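Local coordinates for protein esterase (Rhizomucor miehei CAU432, PDB 4WY8) that hydrolyses carboxylic ester bonds as a carboxylesterase of the alpha/beta hydrolase fold, probably through a serine-histidine-aspartate triad, at residues 29-34 with 123-128; 71-76 with 106-111; 56-61 with 139-144; 284-289 with 307-312; 224-227 with 231-234. All coordinates share one frame; numbering follows the deposited sequence.

Interaction 1 of 5, residues 29-34 with 123-128; sequences VVRKAE and SPEVRF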
# COMPACT_ATOMS: atom_id res chain seq x y z
N VAL A 29 17.17 1.95 -32.28
CA VAL A 29 17.47 0.52 -32.24
C VAL A 29 16.96 -0.12 -30.95
O VAL A 29 16.30 -1.16 -30.98
CB VAL A 29 19.01 0.29 -32.41
CG1 VAL A 29 19.39 -1.16 -32.20
CG2 VAL A 29 19.47 0.80 -33.77
N VAL A 30 17.23 0.55 -29.84
CA VAL A 30 16.74 0.14 -28.53
C VAL A 30 15.21 0.04 -28.52
O VAL A 30 14.65 -0.96 -28.06
CB VAL A 30 17.22 1.12 -27.43
CG1 VAL A 30 16.81 0.64 -26.03
CG2 VAL A 30 18.72 1.28 -27.50
N ARG A 31 14.53 1.06 -29.06
CA ARG A 31 13.07 1.07 -29.13
C ARG A 31 12.51 -0.08 -29.96
O ARG A 31 11.50 -0.72 -29.56
CB ARG A 31 12.56 2.40 -29.69
CG ARG A 31 12.99 3.62 -28.87
CD ARG A 31 12.54 4.92 -29.55
NE ARG A 31 13.07 6.09 -28.85
CZ ARG A 31 13.62 7.13 -29.45
NH1 ARG A 31 13.72 7.16 -30.76
NH2 ARG A 31 14.09 8.14 -28.72
N LYS A 32 13.15 -0.35 -31.10
CA LYS A 32 12.71 -1.47 -31.94
C LYS A 32 12.91 -2.82 -31.24
O LYS A 32 12.04 -3.70 -31.28
CB LYS A 32 13.42 -1.43 -33.30
CG LYS A 32 12.76 -0.47 -34.31
CD LYS A 32 13.40 -0.52 -35.71
CE LYS A 32 13.05 -1.80 -36.49
NZ LYS A 32 11.69 -1.77 -37.12
N ALA A 33 14.05 -2.98 -30.56
CA ALA A 33 14.31 -4.20 -29.78
C ALA A 33 13.28 -4.37 -28.66
O ALA A 33 12.81 -5.48 -28.39
CB ALA A 33 15.72 -4.16 -29.20
N GLU A 34 12.91 -3.27 -28.03
CA GLU A 34 11.92 -3.26 -26.95
C GLU A 34 10.55 -3.72 -27.46
O GLU A 34 9.90 -4.64 -26.89
CB GLU A 34 11.84 -1.84 -26.36
CG GLU A 34 10.84 -1.66 -25.26
CD GLU A 34 10.87 -0.27 -24.63
OE1 GLU A 34 10.72 0.74 -25.37
OE2 GLU A 34 11.02 -0.18 -23.38
N SER A 123 13.11 11.53 -26.24
CA SER A 123 14.46 12.07 -26.39
C SER A 123 15.38 10.99 -26.99
O SER A 123 15.06 9.81 -26.90
CB SER A 123 15.00 12.57 -25.04
OG SER A 123 14.29 13.71 -24.62
N PRO A 124 16.51 11.38 -27.61
CA PRO A 124 17.07 12.72 -27.77
C PRO A 124 16.52 13.49 -28.96
O PRO A 124 17.01 14.59 -29.19
CB PRO A 124 18.56 12.44 -28.01
CG PRO A 124 18.54 11.18 -28.80
CD PRO A 124 17.38 10.36 -28.23
N GLU A 125 15.58 12.94 -29.72
CA GLU A 125 15.04 13.68 -30.86
C GLU A 125 14.44 15.01 -30.40
O GLU A 125 14.45 15.99 -31.15
CB GLU A 125 14.01 12.87 -31.63
CG GLU A 125 14.58 11.70 -32.41
CD GLU A 125 14.74 10.46 -31.54
OE1 GLU A 125 14.66 10.58 -30.29
OE2 GLU A 125 14.93 9.36 -32.11
N VAL A 126 13.86 15.03 -29.20
CA VAL A 126 13.56 16.31 -28.57
C VAL A 126 14.27 16.29 -27.22
O VAL A 126 14.64 15.23 -26.73
CB VAL A 126 12.04 16.55 -28.42
CG1 VAL A 126 11.35 16.45 -29.80
CG2 VAL A 126 11.41 15.56 -27.43
N ARG A 127 14.45 17.45 -26.60
CA ARG A 127 15.04 17.52 -25.29
C ARG A 127 13.97 18.02 -24.33
O ARG A 127 12.89 18.44 -24.75
CB ARG A 127 16.26 18.46 -25.25
CG ARG A 127 17.29 18.27 -26.36
CD ARG A 127 18.12 17.00 -26.15
NE ARG A 127 19.17 16.88 -27.16
CZ ARG A 127 20.05 15.89 -27.21
NH1 ARG A 127 20.04 14.93 -26.30
NH2 ARG A 127 20.96 15.87 -28.19
N PHE A 128 14.26 17.95 -23.05
CA PHE A 128 13.54 18.73 -22.05
C PHE A 128 13.48 20.18 -22.56
O PHE A 128 14.47 20.67 -23.12
CB PHE A 128 14.27 18.61 -20.70
CG PHE A 128 13.79 19.54 -19.64
CD1 PHE A 128 12.62 19.27 -18.94
CD2 PHE A 128 14.53 20.67 -19.31
CE1 PHE A 128 12.18 20.13 -17.96
CE2 PHE A 128 14.10 21.53 -18.32
CZ PHE A 128 12.92 21.26 -17.64

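Interaction 2 of 5, residues 71-76 with 106-111; sequences TRPLDT and ELTVRA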
# COMPACT_ATOMS: atom_id res chain seq x y z
N THR A 71 -8.18 4.35 -23.64
CA THR A 71 -8.77 3.03 -23.44
C THR A 71 -9.90 3.10 -22.41
O THR A 71 -9.80 3.85 -21.45
CB THR A 71 -7.70 1.98 -23.01
OG1 THR A 71 -6.93 2.52 -21.94
CG2 THR A 71 -6.74 1.66 -24.16
N ARG A 72 -10.99 2.37 -22.62
CA ARG A 72 -12.05 2.28 -21.61
C ARG A 72 -12.63 0.88 -21.53
O ARG A 72 -12.47 0.11 -22.47
CB ARG A 72 -13.14 3.35 -21.85
CG ARG A 72 -13.38 3.74 -23.26
CD ARG A 72 -14.11 5.10 -23.39
NE ARG A 72 -15.45 5.08 -22.82
CZ ARG A 72 -16.01 6.10 -22.17
NH1 ARG A 72 -17.25 5.97 -21.69
NH2 ARG A 72 -15.35 7.24 -22.00
N PRO A 73 -13.32 0.54 -20.42
CA PRO A 73 -13.91 -0.80 -20.37
C PRO A 73 -14.97 -0.95 -21.46
O PRO A 73 -15.52 0.07 -21.89
CB PRO A 73 -14.54 -0.88 -18.97
CG PRO A 73 -13.97 0.28 -18.19
CD PRO A 73 -13.64 1.33 -19.21
N LEU A 74 -15.19 -2.17 -21.94
CA LEU A 74 -16.28 -2.45 -22.86
C LEU A 74 -17.60 -2.18 -22.17
O LEU A 74 -17.68 -2.22 -20.94
CB LEU A 74 -16.22 -3.91 -23.34
CG LEU A 74 -14.99 -4.31 -24.17
CD1 LEU A 74 -15.06 -5.77 -24.51
CD2 LEU A 74 -14.95 -3.49 -25.44
N ASP A 75 -18.64 -1.89 -22.94
CA ASP A 75 -19.97 -1.64 -22.36
C ASP A 75 -19.99 -0.41 -21.43
O ASP A 75 -20.59 -0.45 -20.35
CB ASP A 75 -20.45 -2.90 -21.62
CG ASP A 75 -20.58 -4.12 -22.54
OD1 ASP A 75 -20.73 -3.93 -23.77
OD2 ASP A 75 -20.50 -5.27 -22.05
N THR A 76 -19.28 0.64 -21.82
CA THR A 76 -19.34 1.94 -21.14
C THR A 76 -19.65 3.04 -22.16
O THR A 76 -19.40 4.23 -21.91
CB THR A 76 -18.02 2.27 -20.39
OG1 THR A 76 -16.92 2.29 -21.31
CG2 THR A 76 -17.75 1.24 -19.31
N GLU A 106 -5.06 -3.22 -17.70
CA GLU A 106 -5.48 -3.63 -16.34
C GLU A 106 -6.04 -2.47 -15.51
O GLU A 106 -7.05 -2.60 -14.84
CB GLU A 106 -4.32 -4.29 -15.59
CG GLU A 106 -3.98 -5.71 -16.03
CD GLU A 106 -5.07 -6.76 -15.69
OE1 GLU A 106 -5.94 -6.51 -14.82
OE2 GLU A 106 -5.02 -7.85 -16.30
N LEU A 107 -5.35 -1.34 -15.54
CA LEU A 107 -5.80 -0.15 -14.82
C LEU A 107 -7.18 0.29 -15.34
O LEU A 107 -8.08 0.61 -14.59
CB LEU A 107 -4.77 0.96 -15.00
CG LEU A 107 -5.03 2.28 -14.26
CD1 LEU A 107 -5.13 2.11 -12.71
CD2 LEU A 107 -3.96 3.31 -14.65
N THR A 108 -7.31 0.29 -16.66
CA THR A 108 -8.56 0.62 -17.31
C THR A 108 -9.71 -0.21 -16.78
O THR A 108 -10.73 0.36 -16.35
CB THR A 108 -8.48 0.41 -18.83
OG1 THR A 108 -7.48 1.29 -19.39
CG2 THR A 108 -9.85 0.66 -19.47
N VAL A 109 -9.57 -1.54 -16.77
CA VAL A 109 -10.76 -2.31 -16.36
C VAL A 109 -10.91 -2.42 -14.85
O VAL A 109 -12.04 -2.56 -14.35
CB VAL A 109 -10.75 -3.74 -16.94
CG1 VAL A 109 -10.68 -3.69 -18.48
CG2 VAL A 109 -9.58 -4.54 -16.39
N ARG A 110 -9.82 -2.31 -14.10
CA ARG A 110 -9.95 -2.40 -12.65
C ARG A 110 -10.53 -1.10 -12.09
O ARG A 110 -11.34 -1.13 -11.19
CB ARG A 110 -8.62 -2.71 -11.99
CG ARG A 110 -8.12 -4.13 -12.29
CD ARG A 110 -6.83 -4.40 -11.52
NE ARG A 110 -6.05 -5.50 -12.10
CZ ARG A 110 -5.16 -6.22 -11.43
NH1 ARG A 110 -4.94 -5.98 -10.13
NH2 ARG A 110 -4.48 -7.18 -12.05
N ALA A 111 -10.12 0.04 -12.63
CA ALA A 111 -10.61 1.32 -12.13
C ALA A 111 -11.93 1.70 -12.79
O ALA A 111 -12.63 2.59 -12.31
CB ALA A 111 -9.56 2.42 -12.36

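Interaction 3 of 5, residues 56-61 with 139-144; sequences KTINRK and VVWVAK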
# COMPACT_ATOMS: atom_id res chain seq x y z
N LYS A 56 -6.72 9.23 -30.73
CA LYS A 56 -7.22 10.60 -30.80
C LYS A 56 -6.10 11.60 -30.98
O LYS A 56 -5.11 11.57 -30.25
CB LYS A 56 -8.02 10.94 -29.54
CG LYS A 56 -8.66 12.32 -29.59
CD LYS A 56 -10.14 12.29 -29.86
CE LYS A 56 -10.64 13.71 -30.13
NZ LYS A 56 -12.10 13.76 -30.45
N THR A 57 -6.25 12.51 -31.93
CA THR A 57 -5.23 13.53 -32.14
C THR A 57 -5.72 14.87 -31.67
O THR A 57 -6.80 15.30 -32.09
CB THR A 57 -4.82 13.64 -33.62
OG1 THR A 57 -4.19 12.43 -34.05
CG2 THR A 57 -3.86 14.80 -33.81
N ILE A 58 -4.98 15.54 -30.80
CA ILE A 58 -5.37 16.90 -30.50
C ILE A 58 -4.38 17.79 -31.24
O ILE A 58 -3.16 17.61 -31.16
CB ILE A 58 -5.47 17.15 -28.97
CG1 ILE A 58 -4.17 16.94 -28.23
CG2 ILE A 58 -6.52 16.22 -28.36
CD1 ILE A 58 -4.36 17.02 -26.71
N ASN A 59 -4.94 18.75 -31.98
CA ASN A 59 -4.20 19.68 -32.83
C ASN A 59 -3.94 21.03 -32.17
O ASN A 59 -4.89 21.76 -31.88
CB ASN A 59 -4.96 19.89 -34.14
CG ASN A 59 -5.07 18.63 -34.96
OD1 ASN A 59 -4.08 18.15 -35.51
ND2 ASN A 59 -6.27 18.07 -35.03
N ARG A 60 -2.68 21.36 -31.93
CA ARG A 60 -2.36 22.66 -31.34
C ARG A 60 -2.48 23.79 -32.35
O ARG A 60 -2.89 23.59 -33.50
CB ARG A 60 -0.98 22.68 -30.67
CG ARG A 60 -0.85 21.73 -29.50
CD ARG A 60 0.43 21.98 -28.69
NE ARG A 60 1.52 21.07 -29.06
CZ ARG A 60 2.54 20.76 -28.27
NH1 ARG A 60 2.64 21.27 -27.05
NH2 ARG A 60 3.47 19.92 -28.71
N LYS A 61 -2.10 24.99 -31.90
CA LYS A 61 -2.41 26.23 -32.60
C LYS A 61 -1.71 26.37 -33.94
O LYS A 61 -2.29 26.81 -34.93
CB LYS A 61 -2.02 27.38 -31.68
CG LYS A 61 -2.85 28.63 -31.74
CD LYS A 61 -2.08 29.78 -31.12
CE LYS A 61 -3.02 30.86 -30.63
NZ LYS A 61 -2.76 31.19 -29.20
N VAL A 139 -3.36 17.34 -20.50
CA VAL A 139 -4.21 17.51 -19.32
C VAL A 139 -5.16 18.70 -19.48
O VAL A 139 -6.36 18.61 -19.20
CB VAL A 139 -3.38 17.70 -18.03
CG1 VAL A 139 -4.28 18.03 -16.83
CG2 VAL A 139 -2.52 16.46 -17.75
N VAL A 140 -4.62 19.83 -19.94
CA VAL A 140 -5.42 21.04 -20.17
C VAL A 140 -6.53 20.76 -21.17
O VAL A 140 -7.66 21.23 -20.99
CB VAL A 140 -4.54 22.21 -20.69
CG1 VAL A 140 -5.41 23.37 -21.19
CG2 VAL A 140 -3.59 22.67 -19.61
N TRP A 141 -6.22 20.00 -22.21
CA TRP A 141 -7.21 19.61 -23.20
C TRP A 141 -8.32 18.75 -22.58
O TRP A 141 -9.50 19.02 -22.78
CB TRP A 141 -6.55 18.88 -24.36
CG TRP A 141 -7.46 18.67 -25.55
CD1 TRP A 141 -7.58 19.47 -26.64
CD2 TRP A 141 -8.38 17.58 -25.75
NE1 TRP A 141 -8.52 18.97 -27.50
CE2 TRP A 141 -9.02 17.81 -26.98
CE3 TRP A 141 -8.73 16.44 -25.01
CZ2 TRP A 141 -9.99 16.93 -27.50
CZ3 TRP A 141 -9.69 15.58 -25.52
CH2 TRP A 141 -10.31 15.83 -26.75
N VAL A 142 -7.94 17.73 -21.81
CA VAL A 142 -8.93 16.85 -21.18
C VAL A 142 -9.82 17.58 -20.16
O VAL A 142 -11.02 17.31 -20.08
CB VAL A 142 -8.25 15.62 -20.47
CG1 VAL A 142 -9.28 14.78 -19.71
CG2 VAL A 142 -7.51 14.75 -21.48
N ALA A 143 -9.25 18.51 -19.41
CA ALA A 143 -10.01 19.22 -18.36
C ALA A 143 -11.08 20.18 -18.89
O ALA A 143 -12.01 20.57 -18.18
CB ALA A 143 -9.06 19.97 -17.47
N LYS A 144 -10.94 20.56 -20.15
CA LYS A 144 -11.86 21.50 -20.79
C LYS A 144 -13.23 20.82 -21.03
O LYS A 144 -13.29 19.74 -21.64
CB LYS A 144 -11.20 21.99 -22.08
CG LYS A 144 -11.51 23.40 -22.50
CD LYS A 144 -10.49 23.78 -23.58
CE LYS A 144 -10.67 25.20 -24.11
NZ LYS A 144 -9.52 25.61 -24.97

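Interaction 4 of 5, residues 284-289 with 307-312; sequences VRYLGI and LDHIVA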
# COMPACT_ATOMS: atom_id res chain seq x y z
N VAL A 284 4.24 4.92 0.17
CA VAL A 284 4.40 3.52 0.56
C VAL A 284 5.55 2.89 -0.19
O VAL A 284 5.72 3.11 -1.39
CB VAL A 284 3.10 2.73 0.28
CG1 VAL A 284 1.96 3.32 1.07
CG2 VAL A 284 2.73 2.82 -1.17
N ARG A 285 6.36 2.13 0.52
CA ARG A 285 7.44 1.36 -0.10
C ARG A 285 7.02 -0.10 -0.18
O ARG A 285 6.63 -0.68 0.83
CB ARG A 285 8.73 1.50 0.73
CG ARG A 285 9.87 0.61 0.23
CD ARG A 285 10.93 0.44 1.30
NE ARG A 285 11.59 1.70 1.62
CZ ARG A 285 12.72 1.79 2.33
NH1 ARG A 285 13.29 0.68 2.78
NH2 ARG A 285 13.26 2.97 2.59
N TYR A 286 7.04 -0.70 -1.37
CA TYR A 286 6.74 -2.12 -1.48
C TYR A 286 8.00 -2.94 -1.34
O TYR A 286 9.01 -2.66 -2.02
CB TYR A 286 6.05 -2.43 -2.81
CG TYR A 286 4.54 -2.29 -2.73
CD1 TYR A 286 3.93 -1.03 -2.71
CD2 TYR A 286 3.72 -3.41 -2.70
CE1 TYR A 286 2.54 -0.89 -2.63
CE2 TYR A 286 2.33 -3.29 -2.64
CZ TYR A 286 1.75 -2.03 -2.60
OH TYR A 286 0.39 -1.91 -2.55
N LEU A 287 7.96 -3.95 -0.48
CA LEU A 287 9.15 -4.76 -0.25
C LEU A 287 9.29 -5.88 -1.28
O LEU A 287 8.30 -6.36 -1.84
CB LEU A 287 9.15 -5.34 1.15
CG LEU A 287 9.90 -4.49 2.19
CD1 LEU A 287 9.15 -3.20 2.55
CD2 LEU A 287 10.18 -5.32 3.42
N GLY A 288 10.55 -6.22 -1.55
CA GLY A 288 10.90 -7.33 -2.42
C GLY A 288 10.72 -7.11 -3.92
O GLY A 288 10.77 -8.07 -4.68
N ILE A 289 10.54 -5.86 -4.35
CA ILE A 289 10.37 -5.62 -5.78
C ILE A 289 11.43 -4.71 -6.35
O ILE A 289 12.11 -3.96 -5.64
CB ILE A 289 8.98 -5.00 -6.11
CG1 ILE A 289 8.85 -3.60 -5.52
CG2 ILE A 289 7.86 -5.88 -5.64
CD1 ILE A 289 7.69 -2.85 -6.10
N LEU A 307 -1.56 -2.43 -8.36
CA LEU A 307 -2.68 -1.85 -9.11
C LEU A 307 -4.00 -1.87 -8.32
O LEU A 307 -4.78 -0.92 -8.40
CB LEU A 307 -2.87 -2.56 -10.45
CG LEU A 307 -1.81 -2.22 -11.50
CD1 LEU A 307 -2.29 -2.79 -12.82
CD2 LEU A 307 -1.62 -0.72 -11.63
N ASP A 308 -4.27 -2.94 -7.58
CA ASP A 308 -5.48 -2.96 -6.75
C ASP A 308 -5.45 -1.84 -5.68
O ASP A 308 -6.47 -1.19 -5.39
CB ASP A 308 -5.64 -4.33 -6.07
CG ASP A 308 -6.04 -5.43 -7.07
OD1 ASP A 308 -6.57 -5.10 -8.17
OD2 ASP A 308 -5.82 -6.63 -6.74
N HIS A 309 -4.27 -1.61 -5.12
CA HIS A 309 -4.04 -0.52 -4.19
C HIS A 309 -4.30 0.86 -4.81
O HIS A 309 -5.06 1.68 -4.26
CB HIS A 309 -2.62 -0.60 -3.68
CG HIS A 309 -2.30 0.41 -2.64
ND1 HIS A 309 -1.06 0.50 -2.06
CD2 HIS A 309 -3.07 1.36 -2.05
CE1 HIS A 309 -1.07 1.46 -1.15
NE2 HIS A 309 -2.27 2.00 -1.13
N ILE A 310 -3.67 1.11 -5.95
CA ILE A 310 -3.87 2.35 -6.69
C ILE A 310 -5.35 2.58 -6.97
O ILE A 310 -5.85 3.69 -6.83
CB ILE A 310 -3.10 2.33 -8.03
CG1 ILE A 310 -1.59 2.44 -7.77
CG2 ILE A 310 -3.52 3.48 -8.95
CD1 ILE A 310 -0.76 2.17 -9.00
N VAL A 311 -6.05 1.52 -7.37
CA VAL A 311 -7.46 1.65 -7.66
C VAL A 311 -8.26 1.99 -6.41
O VAL A 311 -9.15 2.85 -6.46
CB VAL A 311 -8.00 0.36 -8.29
CG1 VAL A 311 -9.55 0.40 -8.38
CG2 VAL A 311 -7.38 0.18 -9.66
N ALA A 312 -7.95 1.35 -5.27
CA ALA A 312 -8.65 1.70 -4.02
C ALA A 312 -8.45 3.18 -3.66
O ALA A 312 -9.39 3.89 -3.25
CB ALA A 312 -8.16 0.81 -2.88

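Interaction 5 of 5, residues 224-227 with 231-234; sequences HYIP and DRQS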
# COMPACT_ATOMS: atom_id res chain seq x y z
N HIS A 224 20.55 11.95 -22.58
CA HIS A 224 19.69 12.22 -23.75
C HIS A 224 18.60 13.29 -23.50
O HIS A 224 18.26 14.05 -24.41
CB HIS A 224 19.00 10.94 -24.24
CG HIS A 224 19.90 10.02 -25.02
ND1 HIS A 224 20.57 10.41 -26.16
CD2 HIS A 224 20.20 8.71 -24.85
CE1 HIS A 224 21.26 9.39 -26.64
NE2 HIS A 224 21.05 8.35 -25.86
N TYR A 225 18.03 13.31 -22.29
CA TYR A 225 16.89 14.20 -21.97
C TYR A 225 17.32 15.66 -21.73
O TYR A 225 16.70 16.61 -22.23
CB TYR A 225 16.16 13.65 -20.74
CG TYR A 225 14.86 14.33 -20.30
CD1 TYR A 225 14.69 14.73 -18.97
CD2 TYR A 225 13.81 14.49 -21.17
CE1 TYR A 225 13.51 15.31 -18.54
CE2 TYR A 225 12.61 15.06 -20.75
CZ TYR A 225 12.48 15.46 -19.44
OH TYR A 225 11.30 16.04 -19.01
N ILE A 226 18.38 15.81 -20.92
CA ILE A 226 18.91 17.11 -20.52
C ILE A 226 20.42 17.10 -20.66
O ILE A 226 21.13 16.90 -19.67
CB ILE A 226 18.53 17.44 -19.05
CG1 ILE A 226 17.04 17.21 -18.82
CG2 ILE A 226 18.85 18.88 -18.71
CD1 ILE A 226 16.63 17.39 -17.38
N PRO A 227 20.92 17.34 -21.88
CA PRO A 227 22.37 17.26 -22.16
C PRO A 227 23.22 18.19 -21.33
O PRO A 227 24.29 17.82 -20.83
CB PRO A 227 22.47 17.66 -23.64
CG PRO A 227 21.12 17.31 -24.21
CD PRO A 227 20.14 17.63 -23.10
N ASP A 231 20.89 22.80 -16.69
CA ASP A 231 19.44 22.79 -16.86
C ASP A 231 18.76 21.80 -15.93
O ASP A 231 17.55 21.89 -15.69
CB ASP A 231 19.07 22.45 -18.29
CG ASP A 231 19.54 23.50 -19.27
OD1 ASP A 231 19.71 24.66 -18.85
OD2 ASP A 231 19.75 23.15 -20.45
N ARG A 232 19.53 20.86 -15.40
CA ARG A 232 18.96 19.88 -14.46
C ARG A 232 18.58 20.55 -13.16
O ARG A 232 17.94 19.91 -12.30
CB ARG A 232 19.96 18.75 -14.22
CG ARG A 232 20.26 18.05 -15.50
CD ARG A 232 21.28 16.98 -15.37
NE ARG A 232 21.52 16.42 -16.69
CZ ARG A 232 22.35 15.42 -16.92
NH1 ARG A 232 23.03 14.91 -15.91
NH2 ARG A 232 22.51 14.96 -18.17
N GLN A 233 18.94 21.82 -13.00
CA GLN A 233 18.61 22.50 -11.76
C GLN A 233 17.17 23.05 -11.81
O GLN A 233 16.62 23.45 -10.79
CB GLN A 233 19.63 23.61 -11.48
CG GLN A 233 21.02 23.11 -11.01
CD GLN A 233 21.09 22.79 -9.51
OE1 GLN A 233 20.43 23.43 -8.68
NE2 GLN A 233 21.89 21.78 -9.16
N SER A 234 16.53 23.02 -12.96
CA SER A 234 15.10 23.39 -13.00
C SER A 234 14.24 22.43 -12.17
O SER A 234 14.41 21.21 -12.25
CB SER A 234 14.60 23.41 -14.43
OG SER A 234 13.17 23.40 -14.45

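Interaction 1 of 5, residues 29-34 with 123-128
Arg-31 and Glu-125 form an end-on salt bridge that joins helix 27-39, near the N terminus, to a loop of the alpha/beta hydrolase fold. The loop follows strand 114-118 and leads into helix 130-143. The backbones stay far apart, with Arg-31 CA 11.4 Å from Ser-123 CA, so the contact is made by the ends of long side chains. The Arg-31 chain is extended from CG to NE and carries its guanidinium up to the loop. There Arg-31 NH1 donates to Glu-125 OE2 at 2.9 Å, nearly straight at 178°. Arg-31 NH2 donates to Glu-125 OE1 at 3.0 Å. Each carboxylate oxygen is met on its syn side, although the two flat groups are turned 35° from one another. Glu-125 reaches back with its chain bent at chi2 (85°). The guanidinium has another partner: Arg-31 NE donates to the backbone O of Val-93. The group is therefore fixed in rotation, and the paired charges probably stabilise each other. Arg-31 NH2 also lies 2.7 Å from Ser-123 O, just before the cis peptide bond of Pro-124. Within the loop, Ser-123 OG donates to Val-126 O at 2.6 Å.

Interaction 2 of 5, residues 71-76 with 106-111
Thr-108 meets Thr-71, Arg-72 and Pro-73 with both branches of its side chain. The hydroxyl goes to Thr-71, where Thr-108 OG1 lies 2.9 Å from Thr-71 OG1. The two side chains cross at about a right angle. The methyl rests on the strand backbone, with Thr-108 CG2 3.5 Å from Arg-72 CA. Thr-108 CG2 also touches the proline ring, 3.9 Å from Pro-73 CD. Thr-108 CG2 is anti to its own backbone N, which leaves OG1 beside that N (chi1 -62°). From there OG1 bonds to the backbone O of Val-104, one helical turn earlier. Thr-71 has its hydroxyl between the backbone N and the carbonyl carbon (chi1 49°), turned to the helix.

Further out, the chain after Arg-72 is held by its own turn. Thr-76 OG1 donates to Pro-73 O at 2.7 Å, and Arg-72 NH1 donates to Thr-76 O at 2.8 Å. Arg-72 also bonds to the backbone O of Gln-79 and of Asn-152. Val-51 and Val-115, on the two neighbouring strands, pack against both threonines. The axes of strand 71-73 and helix 106-111 approach to 7.0 Å at an angle of 36°. This is a helix laid closely on the central sheet, the layered packing of the alpha/beta hydrolase fold.

Interaction 3 of 5, residues 56-61 with 139-144
Ile-58 on strand 51-59 and Trp-141 on helix 130-143 face each other with their CA atoms 8.0 Å apart, the closest pair of CA atoms across the two segments. The gap is filled by side chains alone, and no hydrogen bond crosses it. Ile-58 lays its CG2 methyl over one face of the indole. Ile-58 CG2 is 3.4 Å from the centroid of the Trp-141 five-membered ring and only 16° off the ring normal. This is a CH-pi contact, close at 3.3 Å between Ile-58 CG2 and Trp-141 CE2. The other branch reaches the base of the indole, with Ile-58 CD1 3.7 Å from Trp-141 CB. Both branches thus grip the same residue. Trp-141 has CG anti to its backbone N (chi1 -170°), which sends the indole out from the helix to the strand.

In the alpha/beta hydrolase fold, helices pack on both sides of a central sheet. Here the strand is the outermost one at its end of the sheet within the chain. Its inner neighbour, strand 65-73, touches Ile-58 with Ile-66 and Leu-68. Two residues earlier on the same side of the strand, Lys-56 bends at chi2 (104°). Its aliphatic chain crosses the indole at about a right angle, with Lys-56 CE 4.0 Å from Trp-141 CH2. Nearby, Arg-60 pairs with Asp-137 of helix 130-143 in a salt bridge.

Interaction 4 of 5, residues 284-289 with 307-312
A chi1 of -176° sets CG of His-309 opposite its backbone N, and the imidazole reaches from helix 301-322 to Tyr-286. Tyr-286 extends its phenol from strand 281-286 to the histidine. The two groups join by one hydrogen bond, 2.9 Å between Tyr-286 OH and His-309 ND1. Either atom could be the donor. The bond runs edge to edge: ND1 lies near the plane of the phenol ring, and OH lies near the plane of the imidazole. Tyr-286 OH also touches the base of the histidine side chain, at 3.5 Å from His-309 CB. Two buried polar atoms thus pair with each other, and the bond limits rotation of the imidazole.

Val-284, two residues earlier on the same strand, adds an apolar contact. Val-284 CG2 lies 4.0 Å from His-309 CE1, and Val-284 CG1 lies 4.2 Å from it. The valine and histidine side chains approach from opposite directions.

Strand 281-286 is the outermost of the sheet within its chain, but the sheet continues into the second subunit. Residues 284 to 286 pair there with an antiparallel strand. His-309 stacks its ring on His-309 of the second subunit, so the contact lies at the dimer interface. Within the chain, Val-284 packs on Ile-256 of strand 253-258, and Tyr-286 packs on Thr-302 and Ile-306 of helix 301-322.

Interaction 5 of 5, residues 224-227 with 231-234
Arg-232 makes the polar part of this contact with Ile-226, using two nitrogens on one backbone oxygen. Arg-232 NE donates to Ile-226 O at 3.0 Å, and Arg-232 NH2 donates to the same oxygen at 2.8 Å. This is a side-on grip, and neither bond is straight, at 140° for NE and 149° for NH2. The oxygen lies near the guanidinium plane. NE lies in the carbonyl plane, while NH2 is tilted out of it. The Arg-232 chain is extended from CG to NE, which carries the guanidinium to the carbonyl of Ile-226. NH2 has a second partner, a salt bridge to Asp-223 of helix 215-225, the residue just before His-224.

The apolar part is made by Ile-226. Its CG2 touches two residues of the 3-10 segment. Ile-226 CG2 is 3.6 Å from Asp-231 CB and 3.6 Å from Arg-232 CG. The Ile-226 side chain also packs on Ala-237.

Ile-226 is the first residue to leave helical backbone angles after helix 215-225. The contact closes the short connection from that helix to the 3-10 segment 231-233, within the alpha/beta hydrolase fold. The chemistry implies a charge-assisted hold on a carbonyl just past the helix end. Asp-223 and Ile-226 O together position the arginine, and Asp-223 probably balances its charge where the guanidinium is buried.

From the N terminus, interaction 1 opens first, on helix 27-39, and closes at the loop 123-128. Interaction 3 opens within the span closed by interaction 1, on strand 51-59, and closes beyond it on helix 130-143, so the two cross. Interaction 2 opens on strand 65-73 and closes on helix 101-111, nested within both. Interaction 5 then closes a short turn after helix 215-225. Interaction 4 comes last, joining strand 281-286 to helix 301-322. Interactions 2, 3 and 4 tie helices to the same sheet. Interactions 1 and 5 touch where Arg-127 bonds to His-224. Interactions 2 and 4 touch through the salt bridge of Arg-110 with Asp-308.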